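Side-chain contacts in TqaL (PDB 7EEH), which belongs to the 2OG-Fe dioxygenase family of the cupin clan and binds an iron(III) ion in a site of two histidines and one aspartate: residues I18-I21 with M22-R25; S39-V42 with P43-G47; R60-N63 with N64-S67; L126-A129 with F130-L133. The protein carries 1 engineered substitution. All blocks are in the same frame, centred on the assembly; numbering follows the deposited sequence.

Contact 1: I18-I21 with M22-R25; sequences IAEI and MKLR
Ile18 and Met22, a selenomethionine, run side by side along helix 12-31, the CG2 methyl of Ile18 lying 4.2 Å from CG of Met22. Bends at chi2 (-61°) and chi3 fold the Met22 chain round toward its chain neighbour Ile21, the CE methyl of Met22 coming to 4.1 Å from CG2 of Ile21. This buried face is held between neighbours: Met139 of helix 128-141 touches Ile18, Ile21 and Met22, while Tyr15 of the second subunit packs on Ile18 and Met22. Arg25 leads away from the contact to the carbonyl oxygen of His142 and forms a cation-pi pair with Phe10 of the second subunit. The other flank is looser and polar. Glu20 and Lys23 cross at about a right angle, with Glu20 OE1 3.7 Å from Lys23 CD; the charged ends, Glu20 OE1 and Lys23 NZ, stay 4.3 Å apart, too far for a direct ion pair. One water closes the gap, donating to Glu20 OE1 at 2.5 Å and accepting from Lys23 NZ at 2.8 Å. The bend of Glu20 at chi2 (57°) also sets its OE2 4.0 Å from CG of Leu24. Beneath both flanks, Met22 N bonds to Ile18 O at 2.8 Å, and Lys23, Leu24 and Arg25 repeat the i to i+4 pattern. Apolar residues on one face and a water-bridged acid-base pair on another mark an amphipathic alpha-helix at a subunit interface.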
# COMPACT_ATOMS: atom_id res chain seq x y z
N ILE B 18 -3.61 10.40 0.88
CA ILE B 18 -4.38 10.91 2.01
C ILE B 18 -4.25 9.97 3.19
O ILE B 18 -4.08 10.41 4.34
CB ILE B 18 -5.85 11.13 1.60
CG1 ILE B 18 -5.93 12.19 0.49
CG2 ILE B 18 -6.67 11.60 2.81
CD1 ILE B 18 -7.31 12.36 -0.09
N ALA B 19 -4.30 8.66 2.93
CA ALA B 19 -4.16 7.69 4.02
C ALA B 19 -2.85 7.90 4.77
O ALA B 19 -2.83 7.92 6.01
CB ALA B 19 -4.23 6.26 3.46
N GLU B 20 -1.76 8.07 4.04
CA GLU B 20 -0.48 8.30 4.71
C GLU B 20 -0.48 9.63 5.46
O GLU B 20 0.08 9.73 6.56
CB GLU B 20 0.64 8.23 3.66
CG GLU B 20 2.03 8.52 4.20
CD GLU B 20 2.42 7.60 5.35
OE1 GLU B 20 2.03 6.41 5.30
OE2 GLU B 20 3.11 8.08 6.28
N ILE B 21 -1.11 10.66 4.89
CA ILE B 21 -1.16 11.96 5.56
C ILE B 21 -1.97 11.87 6.84
O ILE B 21 -1.60 12.45 7.86
CB ILE B 21 -1.71 13.03 4.61
CG1 ILE B 21 -0.73 13.27 3.46
CG2 ILE B 21 -2.01 14.33 5.37
CD1 ILE B 21 -1.31 14.11 2.31
N MSE B 22 -3.03 11.07 6.84
CA MSE B 22 -3.82 10.83 8.08
C MSE B 22 -2.94 10.12 9.13
O MSE B 22 -3.08 10.43 10.29
CB MSE B 22 -5.11 10.10 7.73
CG MSE B 22 -6.05 10.90 6.90
SE MSE B 22 -6.61 12.50 7.82
CE MSE B 22 -5.71 13.87 7.02
N LYS B 23 -2.06 9.21 8.73
CA LYS B 23 -1.14 8.61 9.69
C LYS B 23 -0.21 9.66 10.30
O LYS B 23 -0.01 9.70 11.52
CB LYS B 23 -0.32 7.50 9.03
CG LYS B 23 -1.14 6.29 8.64
CD LYS B 23 -0.26 5.27 7.93
CE LYS B 23 -1.00 3.96 7.75
NZ LYS B 23 -0.39 3.16 6.64
N LEU B 24 0.38 10.51 9.47
CA LEU B 24 1.22 11.59 9.98
C LEU B 24 0.44 12.48 10.93
O LEU B 24 0.97 12.94 11.95
CB LEU B 24 1.81 12.42 8.82
CG LEU B 24 2.81 11.67 7.93
CD1 LEU B 24 3.18 12.48 6.67
CD2 LEU B 24 4.05 11.31 8.72
N ARG B 25 -0.83 12.74 10.61
CA ARG B 25 -1.66 13.58 11.47
C ARG B 25 -1.81 12.96 12.86
O ARG B 25 -1.75 13.67 13.87
CB ARG B 25 -3.03 13.80 10.82
CG ARG B 25 -4.01 14.59 11.66
CD ARG B 25 -5.30 14.81 10.91
NE ARG B 25 -6.28 15.61 11.63
CZ ARG B 25 -7.05 15.14 12.60
NH1 ARG B 25 -6.95 13.88 13.01
NH2 ARG B 25 -7.91 15.96 13.20
O HOH W 1 0.31 4.82 4.48

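Contact 2: S39-V42 with P43-G47; sequences SDMV and PLLLG
The CE methyl of Met41, a selenomethionine, reaches forward one turn to Leu45, 3.7 Å from its CD2 and 3.9 Å from its CG. CB of Met41 points away from the following turn; the return comes from the bends at chi2 (-75°) and chi3, which swing the methyl across the Leu45 branch. Both residues press on Leu133 of helix 128-141 and on Leu241. Leu44 looks to another neighbour, meeting Glu20, Ile21 and Leu24 of helix 12-31, while its own CG lies 3.4 Å from Asp40 O. A second i to i+4 pair, Val42 and Leu46, lies side by side: CG1 of Val42, anti to the backbone N (chi1 164°), is 3.9 Å from CD1 of Leu46. These pairs sit on a proline-kinked alpha-helix, 38-48, sandwiched between helices 12-31 and 128-141. Pro43 has no N-H to give, and its ring carbon CD occupies the place of that bond, 3.1 Å from Ser39 O. Val42 CB lies 3.4 Å from Pro43 CD, a short approach that the Val-Pro linkage itself largely imposes. The i to i+4 ladder resumes at Leu45, whose N bonds to Met41 O; Leu46 N follows to Val42 O, nearly straight at 174°. At the exposed edge the side chains of Ser39 and Asp40 point away from the 43-47 turn, and it is their carbonyl oxygens that face the proline ring.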
# COMPACT_ATOMS: atom_id res chain seq x y z
N SER B 39 12.21 12.86 0.83
CA SER B 39 11.95 11.63 0.09
C SER B 39 10.56 11.07 0.38
O SER B 39 9.94 10.47 -0.51
CB SER B 39 13.03 10.58 0.40
OG SER B 39 13.13 10.31 1.79
N ASP B 40 10.05 11.27 1.60
CA ASP B 40 8.69 10.87 1.94
C ASP B 40 7.65 11.91 1.53
O ASP B 40 6.49 11.54 1.27
CB ASP B 40 8.61 10.60 3.45
CG ASP B 40 9.49 9.45 3.86
OD1 ASP B 40 9.62 8.52 3.04
OD2 ASP B 40 10.07 9.47 4.96
N MSE B 41 8.01 13.18 1.49
CA MSE B 41 7.07 14.19 1.01
C MSE B 41 6.77 14.06 -0.48
O MSE B 41 5.64 14.26 -0.89
CB MSE B 41 7.57 15.61 1.31
CG MSE B 41 7.66 15.90 2.79
SE MSE B 41 5.90 16.18 3.56
CE MSE B 41 4.95 16.92 2.04
N VAL B 42 7.78 13.71 -1.30
CA VAL B 42 7.58 13.72 -2.75
C VAL B 42 6.39 12.87 -3.18
O VAL B 42 5.51 13.39 -3.89
CB VAL B 42 8.88 13.34 -3.48
CG1 VAL B 42 8.56 12.97 -4.92
CG2 VAL B 42 9.85 14.49 -3.46
N PRO B 43 6.27 11.59 -2.78
CA PRO B 43 5.09 10.83 -3.23
C PRO B 43 3.78 11.35 -2.67
O PRO B 43 2.75 11.24 -3.34
CB PRO B 43 5.40 9.40 -2.75
CG PRO B 43 6.38 9.55 -1.69
CD PRO B 43 7.19 10.76 -2.00
N LEU B 44 3.79 11.96 -1.48
CA LEU B 44 2.56 12.58 -0.97
C LEU B 44 2.13 13.74 -1.85
O LEU B 44 0.95 13.87 -2.20
CB LEU B 44 2.76 13.03 0.48
CG LEU B 44 3.13 11.90 1.45
CD1 LEU B 44 3.26 12.39 2.87
CD2 LEU B 44 2.09 10.81 1.38
N LEU B 45 3.07 14.63 -2.20
CA LEU B 45 2.71 15.78 -3.02
C LEU B 45 2.28 15.35 -4.42
O LEU B 45 1.32 15.89 -4.98
CB LEU B 45 3.87 16.77 -3.10
CG LEU B 45 4.30 17.43 -1.78
CD1 LEU B 45 5.23 18.63 -2.03
CD2 LEU B 45 3.10 17.86 -0.97
N LEU B 46 2.97 14.37 -5.00
CA LEU B 46 2.53 13.81 -6.28
C LEU B 46 1.11 13.29 -6.18
O LEU B 46 0.26 13.58 -7.03
CB LEU B 46 3.48 12.69 -6.72
CG LEU B 46 4.88 13.13 -7.17
CD1 LEU B 46 5.79 11.94 -7.39
CD2 LEU B 46 4.77 13.94 -8.44
N GLY B 47 0.83 12.51 -5.13
CA GLY B 47 -0.51 11.97 -4.96
C GLY B 47 -1.56 13.05 -4.85
O GLY B 47 -2.70 12.84 -5.27

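Contact 3: R60-N63 with N64-S67; sequences RVSN and NLYS
A short 3-10 turn at 62-63 carries the chain from helix 52-58 toward strand 66-68, and the packing of Leu65 against Ser62 marks its exit. CG of Leu65 comes beside the carbonyl oxygen of Ser62, three residues back, 3.2 Å from Ser62 O, and its CD1 branch continues to 4.0 Å from CB of Ser62. With CG anti to its own carbonyl carbon (chi1 -60°), the leucine is turned back toward the turn although the backbone has already become extended. The turn is closed by Asn64 N, which donates to Val61 O at 3.2 Å. The N-H points well at the oxygen (165°), but the donor stands 51° out of the carbonyl plane, consistent with the tight i to i+3 spacing. Asn63 N makes the matching bond to Arg60 O at 3.0 Å. The two asparagine amides have partners beyond the turn: Asn63 OD1 accepts from Arg167 NH2 of strand 158-170, and Asn64 ND2 donates to Glu123 OE1 of helix 122-125. On its buried side the turn rests on the main antiparallel sheet, Leu65 packing against Asn165 and Arg167 of strand 158-170 and against Arg75 and Arg77 of strand 74-84.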
# COMPACT_ATOMS: atom_id res chain seq x y z
N ARG B 60 13.81 26.54 -8.11
CA ARG B 60 14.30 27.75 -8.74
C ARG B 60 13.55 29.01 -8.33
O ARG B 60 14.06 30.11 -8.59
CB ARG B 60 14.21 27.64 -10.27
CG ARG B 60 14.99 26.49 -10.87
CD ARG B 60 14.64 26.35 -12.35
NE ARG B 60 14.80 24.97 -12.79
CZ ARG B 60 13.81 24.21 -13.27
NH1 ARG B 60 12.58 24.70 -13.39
NH2 ARG B 60 14.07 22.96 -13.64
N VAL B 61 12.36 28.89 -7.73
CA VAL B 61 11.53 30.07 -7.49
C VAL B 61 12.20 31.03 -6.50
O VAL B 61 11.97 32.25 -6.55
CB VAL B 61 10.13 29.63 -7.00
CG1 VAL B 61 10.22 28.89 -5.67
CG2 VAL B 61 9.19 30.82 -6.91
N SER B 62 13.05 30.52 -5.62
CA SER B 62 13.72 31.37 -4.64
C SER B 62 14.73 32.31 -5.29
O SER B 62 15.22 33.24 -4.63
CB SER B 62 14.42 30.51 -3.60
OG SER B 62 13.47 29.78 -2.83
N ASN B 63 15.08 32.08 -6.56
CA ASN B 63 15.99 32.97 -7.28
C ASN B 63 15.36 34.31 -7.61
O ASN B 63 16.09 35.24 -7.99
CB ASN B 63 16.46 32.30 -8.58
CG ASN B 63 17.43 31.14 -8.34
OD1 ASN B 63 18.17 31.13 -7.36
ND2 ASN B 63 17.43 30.17 -9.24
N ASN B 64 14.04 34.44 -7.49
CA ASN B 64 13.31 35.64 -7.89
C ASN B 64 12.71 36.39 -6.71
O ASN B 64 11.74 37.14 -6.88
CB ASN B 64 12.21 35.28 -8.89
CG ASN B 64 12.78 34.85 -10.22
OD1 ASN B 64 13.87 35.27 -10.58
ND2 ASN B 64 12.03 34.03 -10.95
N LEU B 65 13.27 36.20 -5.52
CA LEU B 65 12.80 36.85 -4.31
C LEU B 65 13.26 38.30 -4.30
O LEU B 65 14.20 38.69 -5.00
CB LEU B 65 13.30 36.12 -3.07
CG LEU B 65 12.86 34.65 -2.97
CD1 LEU B 65 13.55 33.94 -1.81
CD2 LEU B 65 11.34 34.57 -2.82
N TYR B 66 12.56 39.12 -3.51
CA TYR B 66 12.81 40.56 -3.48
C TYR B 66 14.04 40.88 -2.64
O TYR B 66 14.29 40.24 -1.62
CB TYR B 66 11.59 41.31 -2.91
CG TYR B 66 11.58 42.78 -3.26
CD1 TYR B 66 11.25 43.20 -4.55
CD2 TYR B 66 11.92 43.75 -2.32
CE1 TYR B 66 11.24 44.55 -4.89
CE2 TYR B 66 11.92 45.12 -2.66
CZ TYR B 66 11.57 45.50 -3.94
OH TYR B 66 11.55 46.85 -4.28
N SER B 67 14.82 41.87 -3.10
CA SER B 67 16.05 42.32 -2.45
C SER B 67 15.91 43.77 -2.02
O SER B 67 15.70 44.65 -2.86
CB SER B 67 17.26 42.17 -3.38
OG SER B 67 17.32 40.87 -3.94

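Contact 4: L126-A129 with F130-L133; sequences LNTA and FQAL
Asn127 OD1 takes the backbone N-H of Phe130 at 3.0 Å, the donor lying 34° from the plane of the amide carbonyl, and also receives a weak bond from Ala129 N at 2.8 Å, bent to 127°. The torsion that swings CG to the far side from the backbone N (chi1 179°) brings the side-chain oxygen to these two N-H groups of the first turn. CB of Asn127 meets CB of Phe130 at 4.1 Å, and Asn127 O lies at the edge of the phenyl ring, near its plane. This is an N-cap, opening helix 128-141. The same Asn127 O is the first i to i+4 acceptor, bonded by Gln131 N at 2.9 Å in the carbonyl plane. Gln131 stretches back beside Leu126, its NE2 3.7 Å from Leu126 CA, and donates from there to Gln125 O. Farther out, Asp54 of helix 52-58 fixes the cap: its backbone oxygen accepts from Asn127 ND2, and its OD2 is hydrogen-bonded to Thr128 OG1, to which Thr51 N also bonds. The Phe130 ring leads away from the cap to Leu272 and Phe274 of strand 267-277, with Met303 also against it.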
# COMPACT_ATOMS: atom_id res chain seq x y z
N LEU B 126 0.93 29.48 -8.13
CA LEU B 126 0.29 28.57 -9.08
C LEU B 126 1.11 27.31 -9.33
O LEU B 126 0.71 26.46 -10.13
CB LEU B 126 0.02 29.30 -10.41
CG LEU B 126 -0.89 30.53 -10.34
CD1 LEU B 126 -1.30 31.02 -11.74
CD2 LEU B 126 -2.13 30.28 -9.48
N ASN B 127 2.25 27.17 -8.67
CA ASN B 127 3.03 25.94 -8.73
C ASN B 127 2.24 24.84 -8.01
O ASN B 127 1.86 25.00 -6.85
CB ASN B 127 4.39 26.19 -8.09
CG ASN B 127 5.27 24.98 -8.05
OD1 ASN B 127 4.93 23.96 -7.45
ND2 ASN B 127 6.44 25.08 -8.69
N THR B 128 1.96 23.74 -8.71
CA THR B 128 1.11 22.69 -8.13
C THR B 128 1.77 21.96 -6.97
O THR B 128 1.05 21.33 -6.17
CB THR B 128 0.71 21.66 -9.19
OG1 THR B 128 1.89 21.01 -9.69
CG2 THR B 128 -0.03 22.33 -10.34
N ALA B 129 3.09 21.98 -6.87
CA ALA B 129 3.76 21.41 -5.70
C ALA B 129 3.59 22.33 -4.50
O ALA B 129 3.29 21.86 -3.39
CB ALA B 129 5.24 21.15 -5.97
N PHE B 130 3.78 23.63 -4.69
CA PHE B 130 3.46 24.57 -3.61
C PHE B 130 2.01 24.42 -3.17
O PHE B 130 1.72 24.41 -1.96
CB PHE B 130 3.71 26.02 -4.04
CG PHE B 130 3.14 27.04 -3.08
CD1 PHE B 130 3.84 27.38 -1.93
CD2 PHE B 130 1.91 27.63 -3.31
CE1 PHE B 130 3.31 28.31 -1.03
CE2 PHE B 130 1.38 28.56 -2.42
CZ PHE B 130 2.09 28.90 -1.28
N GLN B 131 1.08 24.31 -4.13
CA GLN B 131 -0.33 24.13 -3.77
C GLN B 131 -0.53 22.84 -2.99
O GLN B 131 -1.29 22.80 -2.02
CB GLN B 131 -1.21 24.15 -5.02
CG GLN B 131 -1.17 25.49 -5.78
CD GLN B 131 -2.12 25.55 -6.96
OE1 GLN B 131 -2.57 24.52 -7.47
NE2 GLN B 131 -2.45 26.76 -7.41
N ALA B 132 0.14 21.77 -3.40
CA ALA B 132 0.05 20.52 -2.65
C ALA B 132 0.56 20.69 -1.23
O ALA B 132 0.01 20.10 -0.29
CB ALA B 132 0.82 19.42 -3.37
N LEU B 133 1.59 21.53 -1.04
CA LEU B 133 2.07 21.79 0.31
C LEU B 133 1.01 22.45 1.17
O LEU B 133 0.86 22.10 2.34
CB LEU B 133 3.34 22.65 0.28
CG LEU B 133 4.66 21.91 0.09
CD1 LEU B 133 5.80 22.88 -0.18
CD2 LEU B 133 4.97 21.00 1.29

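In the fold
Contacts 1, 2 and 4 form a layered helical stack. Contact 2 lies in the middle, its centre 12 Å from those of contacts 1 and 4. Leu44 joins it to contact 1, Leu44 CD2 meeting Glu20 CG at 3.6 Å; Leu45 joins it to contact 4, Leu45 CD2 meeting Ala132 CB at 3.7 Å. Contacts 1 and 4 stay about 7 Å apart at their nearest atoms. Contact 3 touches none of the others; it comes nearest to contact 4, about 6 Å at nearest atoms, and its centre is 32 Å from that of contact 1. The iron(III) ion is held by His184, Asp186 and His253, none of which belongs to the segments of these four contacts.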